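Surface glycan binding protein B (Bacteroides ovatus, PDB 6E57) binds mixed-linkage beta-glucan, probably at the bacterial cell surface, as part of the glucan utilization machinery of a human gut symbiont. Local coordinates at residues P36-P41 with T119-L124; I57-N62 with A131-S136; I65-T70 with V77-D82; Q84-G89 with I96-K101; G103-K108 with D197-L202. All coordinates share one frame; numbering follows the deposited sequence.

Contact 1: P36-P41 with T119-L124; sequences PHILAP and TSREGL. With EDO (1,2-ethanediol), chain H.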
# COMPACT_ATOMS: atom_id res chain seq x y z
N PRO A 36 -38.91 1.23 11.31
CA PRO A 36 -38.00 2.24 11.84
C PRO A 36 -37.32 3.04 10.72
O PRO A 36 -36.80 2.44 9.77
CB PRO A 36 -37.00 1.41 12.64
CG PRO A 36 -36.92 0.11 11.88
CD PRO A 36 -38.32 -0.12 11.34
N HIS A 37 -37.34 4.37 10.84
CA HIS A 37 -36.70 5.29 9.89
C HIS A 37 -35.80 6.27 10.66
O HIS A 37 -36.21 6.82 11.68
CB HIS A 37 -37.77 6.04 9.07
CG HIS A 37 -38.51 5.19 8.09
ND1 HIS A 37 -37.97 4.83 6.87
CD2 HIS A 37 -39.74 4.64 8.14
CE1 HIS A 37 -38.84 4.09 6.21
NE2 HIS A 37 -39.94 3.96 6.97
N ILE A 38 -34.57 6.45 10.16
CA ILE A 38 -33.68 7.49 10.65
C ILE A 38 -33.85 8.71 9.75
O ILE A 38 -33.38 8.71 8.61
CB ILE A 38 -32.21 7.00 10.69
CG1 ILE A 38 -32.05 5.79 11.61
CG2 ILE A 38 -31.28 8.14 11.09
CD1 ILE A 38 -30.74 5.05 11.43
N LEU A 39 -34.53 9.74 10.26
CA LEU A 39 -34.89 10.92 9.49
C LEU A 39 -33.66 11.82 9.33
O LEU A 39 -33.32 12.22 8.21
CB LEU A 39 -36.03 11.66 10.19
CG LEU A 39 -37.35 10.89 10.28
CD1 LEU A 39 -38.42 11.73 10.97
CD2 LEU A 39 -37.83 10.45 8.90
N ALA A 40 -33.01 12.15 10.46
CA ALA A 40 -31.82 13.01 10.48
C ALA A 40 -30.81 12.46 11.49
O ALA A 40 -31.18 11.88 12.50
CB ALA A 40 -32.21 14.43 10.81
N PRO A 41 -29.51 12.64 11.19
CA PRO A 41 -29.04 13.21 9.94
C PRO A 41 -29.05 12.16 8.81
O PRO A 41 -29.13 10.97 9.08
CB PRO A 41 -27.61 13.66 10.27
CG PRO A 41 -27.12 12.60 11.23
CD PRO A 41 -28.37 12.14 11.96
N THR A 119 -33.44 -1.00 11.36
CA THR A 119 -32.70 -0.36 10.27
C THR A 119 -31.27 -0.07 10.78
O THR A 119 -31.03 -0.06 11.99
CB THR A 119 -33.44 0.88 9.75
OG1 THR A 119 -32.88 1.27 8.50
CG2 THR A 119 -33.41 2.05 10.70
N SER A 120 -30.34 0.17 9.84
CA SER A 120 -28.91 0.11 10.13
C SER A 120 -28.14 1.13 9.29
O SER A 120 -28.49 1.39 8.14
CB SER A 120 -28.40 -1.29 9.90
OG SER A 120 -27.41 -1.63 10.85
N ARG A 121 -27.08 1.70 9.88
CA ARG A 121 -26.09 2.52 9.18
C ARG A 121 -24.69 2.08 9.62
O ARG A 121 -24.47 1.81 10.81
CB ARG A 121 -26.28 4.01 9.48
CG ARG A 121 -27.63 4.59 9.05
CD ARG A 121 -27.83 4.64 7.54
NE ARG A 121 -29.02 5.42 7.18
CZ ARG A 121 -30.28 5.02 7.36
NH1 ARG A 121 -30.53 3.80 7.83
NH2 ARG A 121 -31.28 5.83 7.09
N GLU A 122 -23.75 2.01 8.67
CA GLU A 122 -22.36 1.65 8.95
C GLU A 122 -21.44 2.62 8.20
O GLU A 122 -21.58 2.81 7.00
CB GLU A 122 -22.08 0.20 8.54
CG GLU A 122 -20.74 -0.32 9.05
CD GLU A 122 -20.29 -1.65 8.47
OE1 GLU A 122 -19.09 -1.98 8.60
OE2 GLU A 122 -21.13 -2.36 7.88
N GLY A 123 -20.50 3.23 8.93
CA GLY A 123 -19.55 4.19 8.36
C GLY A 123 -18.25 4.23 9.13
O GLY A 123 -18.06 3.51 10.10
N LEU A 124 -17.33 5.10 8.67
CA LEU A 124 -16.04 5.30 9.29
C LEU A 124 -16.08 6.58 10.13
O LEU A 124 -16.77 7.54 9.78
CB LEU A 124 -14.96 5.39 8.21
CG LEU A 124 -14.76 4.13 7.36
CD1 LEU A 124 -13.73 4.39 6.27
CD2 LEU A 124 -14.35 2.95 8.22
C1 EDO H . -34.51 2.80 5.77
O1 EDO H . -35.92 2.86 5.50
C2 EDO H . -34.16 3.81 6.86
O2 EDO H . -34.48 5.14 6.43

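Contact 2: I57-N62 with A131-S136; sequences ISRDAN and ADDPQS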
# COMPACT_ATOMS: atom_id res chain seq x y z
N ILE A 57 -13.05 14.33 12.96
CA ILE A 57 -12.89 15.23 14.11
C ILE A 57 -11.48 15.07 14.69
O ILE A 57 -10.74 14.17 14.28
CB ILE A 57 -14.00 15.00 15.16
CG1 ILE A 57 -14.11 13.54 15.60
CG2 ILE A 57 -15.33 15.53 14.65
CD1 ILE A 57 -13.34 13.20 16.86
N SER A 58 -11.12 15.96 15.61
CA SER A 58 -9.82 15.97 16.28
C SER A 58 -9.87 15.13 17.56
O SER A 58 -10.93 14.95 18.16
CB SER A 58 -9.36 17.37 16.56
OG SER A 58 -9.09 18.06 15.35
N ARG A 59 -8.70 14.66 17.98
CA ARG A 59 -8.53 13.74 19.11
C ARG A 59 -9.03 14.39 20.42
O ARG A 59 -9.46 13.68 21.32
CB ARG A 59 -7.06 13.28 19.15
CG ARG A 59 -6.43 13.11 20.52
CD ARG A 59 -5.68 14.35 20.97
NE ARG A 59 -5.33 14.28 22.38
CZ ARG A 59 -4.37 14.99 22.97
NH1 ARG A 59 -3.56 15.74 22.25
NH2 ARG A 59 -4.23 14.93 24.28
N ASP A 60 -8.98 15.72 20.50
CA ASP A 60 -9.42 16.48 21.69
C ASP A 60 -10.94 16.68 21.66
O ASP A 60 -11.56 16.81 22.71
CB ASP A 60 -8.68 17.81 21.82
CG ASP A 60 -8.75 18.74 20.61
OD1 ASP A 60 -9.28 18.31 19.56
OD2 ASP A 60 -8.25 19.88 20.72
N ALA A 61 -11.53 16.73 20.45
CA ALA A 61 -12.98 16.81 20.28
C ALA A 61 -13.62 15.44 20.50
O ALA A 61 -12.94 14.42 20.52
CB ALA A 61 -13.31 17.36 18.91
N ASN A 62 -14.95 15.43 20.66
CA ASN A 62 -15.72 14.22 20.92
C ASN A 62 -16.62 13.91 19.72
O ASN A 62 -17.10 14.82 19.04
CB ASN A 62 -16.54 14.34 22.21
CG ASN A 62 -15.73 14.05 23.46
OD1 ASN A 62 -14.50 14.08 23.43
ND2 ASN A 62 -16.41 13.78 24.56
N ALA A 131 -0.88 18.22 16.34
CA ALA A 131 0.43 18.39 15.70
C ALA A 131 1.54 17.79 16.58
O ALA A 131 2.44 17.12 16.08
CB ALA A 131 0.67 19.85 15.42
N ASP A 132 1.45 18.04 17.90
CA ASP A 132 2.50 17.71 18.86
C ASP A 132 2.35 16.28 19.40
O ASP A 132 3.24 15.79 20.08
CB ASP A 132 2.52 18.72 20.02
CG ASP A 132 3.16 20.07 19.68
OD1 ASP A 132 3.75 20.20 18.59
OD2 ASP A 132 3.07 20.98 20.54
N ASP A 133 1.23 15.62 19.10
CA ASP A 133 0.97 14.25 19.57
C ASP A 133 1.95 13.27 18.93
O ASP A 133 2.28 13.41 17.76
CB ASP A 133 -0.44 13.77 19.22
CG ASP A 133 -1.56 14.33 20.08
OD1 ASP A 133 -1.27 15.17 20.95
OD2 ASP A 133 -2.72 13.92 19.86
N PRO A 134 2.44 12.25 19.68
CA PRO A 134 3.01 11.06 19.06
C PRO A 134 1.92 10.38 18.22
O PRO A 134 0.82 10.13 18.71
CB PRO A 134 3.43 10.17 20.24
CG PRO A 134 3.53 11.12 21.42
CD PRO A 134 2.50 12.21 21.15
N GLN A 135 2.24 10.12 16.95
CA GLN A 135 1.27 9.62 15.99
C GLN A 135 1.97 8.73 14.96
O GLN A 135 3.17 8.85 14.75
CB GLN A 135 0.55 10.80 15.31
CG GLN A 135 1.47 11.73 14.54
CD GLN A 135 0.83 13.08 14.32
OE1 GLN A 135 0.39 13.40 13.22
NE2 GLN A 135 0.75 13.86 15.38
N SER A 136 1.19 7.83 14.35
CA SER A 136 1.70 6.89 13.37
C SER A 136 0.57 6.39 12.48
O SER A 136 -0.48 5.98 12.98
CB SER A 136 2.40 5.74 14.06
OG SER A 136 3.00 4.87 13.12

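Contact 3: I65-T70 with V77-D82; sequences IALTVT and VTWFID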
# COMPACT_ATOMS: atom_id res chain seq x y z
N ILE A 65 -23.00 12.78 17.39
CA ILE A 65 -24.05 12.51 16.40
C ILE A 65 -25.39 12.43 17.15
O ILE A 65 -25.50 11.72 18.14
CB ILE A 65 -23.77 11.21 15.62
CG1 ILE A 65 -22.35 11.19 15.03
CG2 ILE A 65 -24.82 10.99 14.54
CD1 ILE A 65 -22.00 9.91 14.31
N ALA A 66 -26.39 13.17 16.65
CA ALA A 66 -27.74 13.25 17.23
C ALA A 66 -28.78 12.78 16.21
O ALA A 66 -28.95 13.41 15.17
CB ALA A 66 -28.02 14.66 17.68
N LEU A 67 -29.47 11.68 16.52
CA LEU A 67 -30.46 11.07 15.64
C LEU A 67 -31.85 11.65 15.93
O LEU A 67 -32.14 12.01 17.07
CB LEU A 67 -30.48 9.55 15.85
CG LEU A 67 -29.12 8.84 15.77
CD1 LEU A 67 -29.27 7.37 16.11
CD2 LEU A 67 -28.49 9.01 14.40
N THR A 68 -32.68 11.75 14.89
CA THR A 68 -34.15 11.82 15.01
C THR A 68 -34.73 10.57 14.34
O THR A 68 -34.38 10.26 13.20
CB THR A 68 -34.72 13.11 14.42
OG1 THR A 68 -34.10 13.35 13.15
CG2 THR A 68 -34.52 14.32 15.31
N VAL A 69 -35.60 9.85 15.06
CA VAL A 69 -36.01 8.50 14.70
C VAL A 69 -37.54 8.37 14.81
O VAL A 69 -38.16 8.99 15.68
CB VAL A 69 -35.29 7.46 15.57
CG1 VAL A 69 -35.59 6.04 15.12
CG2 VAL A 69 -33.79 7.70 15.61
N THR A 70 -38.12 7.56 13.92
CA THR A 70 -39.52 7.13 13.96
C THR A 70 -39.54 5.62 14.19
O THR A 70 -38.71 4.92 13.63
CB THR A 70 -40.25 7.52 12.67
OG1 THR A 70 -40.03 8.91 12.45
CG2 THR A 70 -41.73 7.23 12.69
N VAL A 77 -31.78 2.47 20.17
CA VAL A 77 -30.64 2.49 19.25
C VAL A 77 -29.38 2.08 20.03
O VAL A 77 -29.14 2.54 21.15
CB VAL A 77 -30.49 3.85 18.56
CG1 VAL A 77 -31.84 4.48 18.25
CG2 VAL A 77 -29.63 4.83 19.35
N THR A 78 -28.58 1.20 19.42
CA THR A 78 -27.32 0.72 19.97
C THR A 78 -26.17 1.18 19.06
O THR A 78 -26.30 1.20 17.84
CB THR A 78 -27.34 -0.81 20.13
OG1 THR A 78 -28.54 -1.17 20.81
CG2 THR A 78 -26.15 -1.33 20.91
N TRP A 79 -25.05 1.55 19.69
CA TRP A 79 -23.87 2.02 18.98
C TRP A 79 -22.75 0.98 19.12
O TRP A 79 -22.57 0.39 20.19
CB TRP A 79 -23.45 3.40 19.50
CG TRP A 79 -24.56 4.41 19.54
CD1 TRP A 79 -25.55 4.50 20.47
CD2 TRP A 79 -24.79 5.48 18.61
NE1 TRP A 79 -26.37 5.55 20.19
CE2 TRP A 79 -25.93 6.17 19.05
CE3 TRP A 79 -24.14 5.92 17.45
CZ2 TRP A 79 -26.44 7.28 18.37
CZ3 TRP A 79 -24.64 7.02 16.78
CH2 TRP A 79 -25.78 7.68 17.24
N PHE A 80 -22.00 0.78 18.03
CA PHE A 80 -20.88 -0.15 17.99
C PHE A 80 -19.65 0.54 17.39
O PHE A 80 -19.71 1.04 16.26
CB PHE A 80 -21.24 -1.39 17.18
CG PHE A 80 -22.37 -2.22 17.74
CD1 PHE A 80 -23.69 -1.85 17.54
CD2 PHE A 80 -22.11 -3.39 18.44
CE1 PHE A 80 -24.72 -2.63 18.04
CE2 PHE A 80 -23.15 -4.16 18.94
CZ PHE A 80 -24.45 -3.78 18.75
N ILE A 81 -18.54 0.56 18.15
CA ILE A 81 -17.23 1.01 17.67
C ILE A 81 -16.36 -0.23 17.44
O ILE A 81 -16.08 -0.98 18.38
CB ILE A 81 -16.58 2.00 18.66
CG1 ILE A 81 -17.45 3.23 18.93
CG2 ILE A 81 -15.18 2.39 18.20
CD1 ILE A 81 -17.55 4.19 17.76
N ASP A 82 -15.94 -0.44 16.18
CA ASP A 82 -15.17 -1.61 15.73
C ASP A 82 -15.85 -2.90 16.21
O ASP A 82 -15.19 -3.80 16.72
CB ASP A 82 -13.72 -1.54 16.21
CG ASP A 82 -12.88 -0.46 15.55
OD1 ASP A 82 -13.30 0.05 14.49
OD2 ASP A 82 -11.80 -0.14 16.10

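Contact 4: Q84-G89 with I96-K101; sequences QEVESG and INRSLK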
# COMPACT_ATOMS: atom_id res chain seq x y z
N GLN A 84 -17.67 -3.59 18.70
CA GLN A 84 -17.90 -3.67 20.15
C GLN A 84 -18.99 -2.67 20.55
O GLN A 84 -18.91 -1.49 20.22
CB GLN A 84 -16.60 -3.39 20.91
CG GLN A 84 -16.75 -3.26 22.42
CD GLN A 84 -17.24 -4.53 23.08
OE1 GLN A 84 -16.99 -5.63 22.61
NE2 GLN A 84 -17.94 -4.37 24.19
N GLU A 85 -20.00 -3.16 21.29
CA GLU A 85 -21.11 -2.32 21.77
C GLU A 85 -20.56 -1.31 22.77
O GLU A 85 -19.66 -1.61 23.55
CB GLU A 85 -22.21 -3.18 22.39
CG GLU A 85 -23.39 -2.37 22.91
CD GLU A 85 -24.62 -3.18 23.31
OE1 GLU A 85 -24.59 -4.42 23.15
OE2 GLU A 85 -25.60 -2.57 23.77
N VAL A 86 -21.13 -0.10 22.74
CA VAL A 86 -20.61 1.04 23.47
C VAL A 86 -21.79 1.86 24.01
O VAL A 86 -22.83 1.96 23.36
CB VAL A 86 -19.68 1.87 22.56
CG1 VAL A 86 -20.44 2.89 21.72
CG2 VAL A 86 -18.58 2.55 23.34
N GLU A 87 -21.62 2.42 25.21
CA GLU A 87 -22.65 3.26 25.82
C GLU A 87 -22.64 4.62 25.10
O GLU A 87 -21.58 5.11 24.71
CB GLU A 87 -22.43 3.41 27.33
CG GLU A 87 -21.30 4.35 27.72
CD GLU A 87 -21.08 4.54 29.21
OE1 GLU A 87 -20.07 5.18 29.58
OE2 GLU A 87 -21.91 4.06 30.01
N SER A 88 -23.83 5.19 24.91
CA SER A 88 -23.98 6.56 24.44
C SER A 88 -23.78 7.51 25.62
O SER A 88 -24.56 7.48 26.58
CB SER A 88 -25.34 6.76 23.80
OG SER A 88 -26.36 6.90 24.79
N GLY A 89 -22.74 8.35 25.56
CA GLY A 89 -22.36 9.23 26.68
C GLY A 89 -23.32 10.39 26.90
O GLY A 89 -22.87 11.51 27.17
N ILE A 96 -25.00 10.07 20.69
CA ILE A 96 -23.72 9.56 21.16
C ILE A 96 -22.81 10.74 21.48
O ILE A 96 -22.81 11.75 20.77
CB ILE A 96 -23.07 8.59 20.14
CG1 ILE A 96 -21.93 7.80 20.80
CG2 ILE A 96 -22.61 9.32 18.89
CD1 ILE A 96 -21.35 6.71 19.92
N ASN A 97 -22.05 10.59 22.57
CA ASN A 97 -20.97 11.49 22.95
C ASN A 97 -19.80 10.62 23.43
O ASN A 97 -19.88 10.00 24.49
CB ASN A 97 -21.41 12.47 24.04
CG ASN A 97 -20.26 13.29 24.59
OD1 ASN A 97 -19.42 13.78 23.83
ND2 ASN A 97 -20.19 13.43 25.90
N ARG A 98 -18.73 10.57 22.63
CA ARG A 98 -17.61 9.68 22.89
C ARG A 98 -16.28 10.37 22.55
O ARG A 98 -16.10 10.88 21.45
CB ARG A 98 -17.78 8.38 22.10
CG ARG A 98 -16.71 7.34 22.43
CD ARG A 98 -17.12 5.92 22.09
NE ARG A 98 -16.36 4.97 22.88
CZ ARG A 98 -16.61 4.67 24.15
NH1 ARG A 98 -17.61 5.26 24.78
NH2 ARG A 98 -15.89 3.75 24.76
N SER A 99 -15.37 10.36 23.52
CA SER A 99 -13.97 10.73 23.33
C SER A 99 -13.19 9.51 22.84
O SER A 99 -13.19 8.47 23.49
CB SER A 99 -13.40 11.27 24.62
OG SER A 99 -12.18 11.97 24.38
N LEU A 100 -12.55 9.64 21.67
CA LEU A 100 -11.78 8.56 21.04
C LEU A 100 -10.33 9.01 20.88
O LEU A 100 -10.04 10.19 20.67
CB LEU A 100 -12.39 8.25 19.67
CG LEU A 100 -13.82 7.70 19.66
CD1 LEU A 100 -14.41 7.76 18.26
CD2 LEU A 100 -13.86 6.28 20.20
N LYS A 101 -9.41 8.04 20.97
CA LYS A 101 -8.00 8.26 20.65
C LYS A 101 -7.88 8.41 19.13
O LYS A 101 -8.78 8.01 18.39
CB LYS A 101 -7.14 7.11 21.18
CG LYS A 101 -7.36 6.77 22.65
CD LYS A 101 -6.23 5.95 23.26
CE LYS A 101 -6.71 4.83 24.16
NZ LYS A 101 -7.56 5.32 25.27

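Contact 5: G103-K108 with D197-L202; sequences GTYNLK and DYRIVL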
# COMPACT_ATOMS: atom_id res chain seq x y z
N GLY A 103 -7.23 7.79 15.31
CA GLY A 103 -7.36 6.60 14.47
C GLY A 103 -8.59 6.65 13.58
O GLY A 103 -9.30 7.66 13.53
N THR A 104 -8.81 5.55 12.86
CA THR A 104 -9.97 5.34 12.01
C THR A 104 -10.77 4.17 12.59
O THR A 104 -10.21 3.12 12.88
CB THR A 104 -9.55 5.11 10.55
OG1 THR A 104 -9.00 6.34 10.08
CG2 THR A 104 -10.69 4.68 9.65
N TYR A 105 -12.08 4.38 12.77
CA TYR A 105 -12.95 3.46 13.50
C TYR A 105 -14.16 3.09 12.64
O TYR A 105 -14.69 3.92 11.90
CB TYR A 105 -13.45 4.11 14.79
CG TYR A 105 -12.37 4.47 15.77
CD1 TYR A 105 -11.69 5.68 15.68
CD2 TYR A 105 -12.03 3.61 16.80
CE1 TYR A 105 -10.70 6.01 16.59
CE2 TYR A 105 -11.03 3.92 17.71
CZ TYR A 105 -10.37 5.13 17.60
OH TYR A 105 -9.39 5.44 18.51
N ASN A 106 -14.61 1.84 12.77
CA ASN A 106 -15.88 1.40 12.22
C ASN A 106 -16.99 1.75 13.22
O ASN A 106 -16.90 1.38 14.39
CB ASN A 106 -15.87 -0.10 11.89
CG ASN A 106 -17.19 -0.58 11.34
OD1 ASN A 106 -18.16 -0.74 12.09
ND2 ASN A 106 -17.24 -0.81 10.04
N LEU A 107 -18.01 2.47 12.75
CA LEU A 107 -19.18 2.83 13.55
C LEU A 107 -20.42 2.17 12.94
O LEU A 107 -20.70 2.37 11.76
CB LEU A 107 -19.34 4.36 13.57
CG LEU A 107 -20.60 4.89 14.25
CD1 LEU A 107 -20.64 4.46 15.72
CD2 LEU A 107 -20.70 6.40 14.13
N LYS A 108 -21.15 1.40 13.75
CA LYS A 108 -22.46 0.86 13.39
C LYS A 108 -23.53 1.51 14.27
O LYS A 108 -23.34 1.62 15.49
CB LYS A 108 -22.50 -0.67 13.55
CG LYS A 108 -21.80 -1.46 12.45
CD LYS A 108 -21.79 -2.96 12.69
CE LYS A 108 -20.82 -3.70 11.79
NZ LYS A 108 -19.41 -3.47 12.17
N ASP A 197 -5.90 -8.84 14.37
CA ASP A 197 -5.72 -7.40 14.20
C ASP A 197 -5.89 -6.71 15.56
O ASP A 197 -6.87 -6.94 16.25
CB ASP A 197 -6.70 -6.85 13.16
CG ASP A 197 -6.41 -7.29 11.74
OD1 ASP A 197 -6.22 -8.51 11.53
OD2 ASP A 197 -6.37 -6.42 10.84
N TYR A 198 -4.92 -5.86 15.93
CA TYR A 198 -4.93 -5.16 17.22
C TYR A 198 -4.81 -3.65 16.99
O TYR A 198 -4.08 -3.22 16.11
CB TYR A 198 -3.78 -5.65 18.11
CG TYR A 198 -3.77 -7.13 18.38
CD1 TYR A 198 -3.13 -8.01 17.51
CD2 TYR A 198 -4.38 -7.66 19.50
CE1 TYR A 198 -3.12 -9.38 17.75
CE2 TYR A 198 -4.37 -9.02 19.76
CZ TYR A 198 -3.73 -9.88 18.88
OH TYR A 198 -3.72 -11.23 19.12
N ARG A 199 -5.56 -2.86 17.78
CA ARG A 199 -5.44 -1.40 17.81
C ARG A 199 -4.38 -1.02 18.85
O ARG A 199 -4.56 -1.29 20.04
CB ARG A 199 -6.79 -0.75 18.11
CG ARG A 199 -6.78 0.77 18.00
CD ARG A 199 -8.15 1.41 18.16
NE ARG A 199 -9.03 1.13 17.04
CZ ARG A 199 -8.96 1.73 15.86
NH1 ARG A 199 -8.00 2.60 15.60
NH2 ARG A 199 -9.86 1.44 14.93
N ILE A 200 -3.28 -0.41 18.40
CA ILE A 200 -2.13 -0.11 19.26
C ILE A 200 -2.28 1.31 19.82
O ILE A 200 -2.97 2.15 19.25
CB ILE A 200 -0.79 -0.29 18.53
CG1 ILE A 200 -0.70 0.56 17.25
CG2 ILE A 200 -0.53 -1.76 18.24
CD1 ILE A 200 0.72 0.88 16.85
N VAL A 201 -1.60 1.54 20.95
CA VAL A 201 -1.62 2.80 21.68
C VAL A 201 -0.18 3.14 22.07
O VAL A 201 0.55 2.27 22.55
CB VAL A 201 -2.55 2.70 22.90
CG1 VAL A 201 -2.40 3.89 23.83
CG2 VAL A 201 -4.00 2.52 22.49
N LEU A 202 0.21 4.40 21.86
CA LEU A 202 1.53 4.92 22.22
C LEU A 202 1.44 5.59 23.59
O LEU A 202 0.54 6.40 23.81
CB LEU A 202 1.99 5.92 21.17
CG LEU A 202 1.88 5.46 19.71
CD1 LEU A 202 2.32 6.57 18.77
CD2 LEU A 202 2.70 4.20 19.48

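Contact 1: P36-P41 with T119-L124
Pro36 and Ile38 make van der Waals contact with Thr119 and Arg121 at one margin of the N-terminal beta sandwich, where the outermost strand 37-40 of the three-stranded sheet meets strand 118-128 of the five-stranded sheet. The side chains of Pro36 and Thr119 pass in opposite directions, with Thr119 CG2 4.1 Å from Pro36 CB; the same methyl also lies 3.5 Å from the backbone oxygen Pro36 O. Ile38 reaches in next, its CG1 4.1 Å from Thr119 CG2. Its terminal methyl rests over one face of the Arg121 guanidinium, toward the rim, with Ile38 CD1 3.8 Å from Arg121 NH1. The bend of the Arg121 chain about CB-CG (chi2 -67°) folds the guanidinium back along its own strand, where Arg121 NH1 donates to Ser120 O (3.2 Å, 162°) from above the carbonyl plane. At the guanidinium edge, Arg121 NH2 makes a weak bond to O2 of a 1,2-ethanediol (3.3 Å), probably a crystallisation additive. The diol also lies beside Thr119 OG1, and its O1 approaches His37 ND1 (3.2 Å). Val111 of the neighbouring strand covers both Ile38 and Thr119. A classic beta bulge, Leu39 and Ala40 both facing Thr68, lies in the pairing of strand 37-40 with strand 63-70. Side chains here close the margin between the two sheets of an immunoglobulin-like sandwich.

Contact 2: I57-N62 with A131-S136
Arg59 NH1 and Asp133 OD1 form a salt bridge of 2.7 Å. The same nitrogen lies 3.1 Å from Asp133 OD2, so one nitrogen serves both carboxylate oxygens at unequal distances, while NE stays farther off, 3.6 Å from Asp133 OD2. This is not the flat, two-nitrogen pairing of an arginine and a carboxylate: the side chains meet at a slant, with their planes 54° apart. A bend between CB and CG (chi2 -95°) carries the Arg59 chain alongside the acid, and its aliphatic part passes OD2, with Arg59 CG 3.9 Å from Asp133 OD2. Asp133 is buried, so the arginine probably compensates a carboxylate that has little solvent around it. Its OD2 also accepts a weak bond from the backbone N of Leu130, which may help to fix the rotation of the group. The bridge spans from the turn after strand 53-58, an outermost strand of the first immunoglobulin-like domain, to the linker that leads out of strand 118-128 into the second domain. On the arginine side, Arg59 and Asp60 occupy the corners of a type I turn closed by a weak bond from Ala61 N to Ser58 O (3.0 Å). On the linker side, the amide of Gln135 turns back on the chain: Gln135 NE2 donates to Asp133 O (2.9 Å, 160°) and also to Leu130 O, bracing the bend that presents the acid. Tyr210 of strand 209-217 in the second domain packs against both Asp133 and Pro134.

Contact 3: I65-T70 with V77-D82
Leu67 meets Trp79 and Val77 in the hydrophobic core of an immunoglobulin-like sandwich, between strand 63-70 of the three-stranded sheet and strand 75-81 of the five-stranded one. Leucine and tryptophan reach toward each other from opposite sheets. The leucine methyl Leu67 CD1 lies 3.6 Å from Trp79 CZ2 and 3.7 Å from Trp79 CH2, against the far end of the six-membered ring and at a slant to its plane. The branch carbon follows, with Leu67 CG 3.8 Å from Trp79 CH2. The same CD1 methyl also touches Val77 CG2 at 4.1 Å, so it sits between two inward-facing residues of strand 75-81, Val77 and Trp79, which flank the outward-facing Thr78. Ile65, two residues before Leu67, also meets the ring tip: its backbone oxygen, Ile65 O, is 4.1 Å from Trp79 CH2, and its methyl Ile65 CG2 is 4.4 Å from the same atom. Trp79 CG stands beside the backbone N and anti to the carbonyl carbon (chi1 -51°), which sends the indole across the gap between the sheets. Around this first shell, Pro41 lies on Leu67 and Phe43 on Ile65, while Ile109, Val86 and Ser88 pack on the tryptophan. The loop residue Asp93 holds both residues of strand 75-81: its OD2 accepts from Val77 N, and its backbone O accepts the indole N-H, Trp79 NE1, the one polar atom of this buried ring.

Contact 4: Q84-G89 with I96-K101
Val86, Ser88 and Gly89 meet Ile96, Asn97 and Arg98 at the margin of the immunoglobulin-like sandwich where strand 84-86 and the loop after it meet strand 95-98. After strand 84-86 the chain leaves the five-stranded sheet and draws level with the three-stranded one. There Gly89 N makes a weak, strongly bent bond to Asn97 O (3.5 Å, 122°), and Gly89 CA adds a CA-H...O contact to the same oxygen at 3.4 Å. Toward the core, Val86 CG1 touches Ile96 CD1 at 4.3 Å, and Ser88 CB lies 4.2 Å from Ile96 CA. Ser88 OG turns to Ser92 O, and Asn97 OD1 is taken by Asn62 ND2, so the Ser88 hydroxyl and the Asn97 side-chain oxygen are engaged outside this contact. Arg98, extended from CG to NE, crosses Val86 at a slant and lays one guanidinium face over the valine; the modelled separation there is too short to be trusted. Glu87 OE1 stands 5.4 Å from Arg98 NH1, not in contact. With weak backbone bonding, apolar touches and opposite charges held apart, the margin is probably joined more by packing than by directed bonds, with at most a mild electrostatic attraction.

Contact 5: G103-K108 with D197-L202
Around Gly103 and Arg199, strands 103-108 and 197-202 run roughly antiparallel (143°) but stay too far apart to pair: their axes approach to 9.9 Å. Arg199 alone bridges the gap from its strand. Its CG starts anti to the backbone N, and a bend at chi3 (-70°) turns the guanidinium onto the first domain. Arg199 NH2 donates to Thr104 O (2.7 Å), the oxygen lying near the guanidinium plane at its edge. The flat group meanwhile stacks on the ring of Tyr105, planes 24° apart, in an off-centre cation-pi contact with Arg199 CZ 4.0 Å from the ring centroid. Tyr105 CE2 sits over the middle of the guanidinium, 3.5 Å from Arg199 CZ, while Arg199 NH1 lies toward the rim of the ring. Gly103 CA, 4.2 Å from Arg199 NH1, lets the group settle close to the backbone. The phenol Tyr105 OH donates to Lys101 O, which helps to fix the ring. Arg199 NH2 also forms a salt bridge to Asp82 OD2, and Asp213, which accepts from Thr104 N, lies in a weak, long ion pair with NH1. Held by backbone oxygen, carboxylate and ring, the arginine is a polar link between two consecutive immunoglobulin-like domains.

From the N terminus, the chain lays down 36-41 and 57-62, the first halves of contacts 1 and 2, before contact 3 closes the short loop between 65-70 and 77-82. Contact 4 then closes another, 84-89 with 96-101, in series with it; both fall within the larger loops of contacts 1 and 2. After 103-108 opens contact 5, 119-124 closes contact 1 and 131-136 closes contact 2; these two cross, and contact 5, completed at 197-202, crosses both. Contacts 1, 3 and 4 join the two sheets of the first domain, while contacts 2 and 5 tie it to the linker and second domain. Asp82 connects contacts 3 and 5, and Asn62 connects contacts 2 and 4.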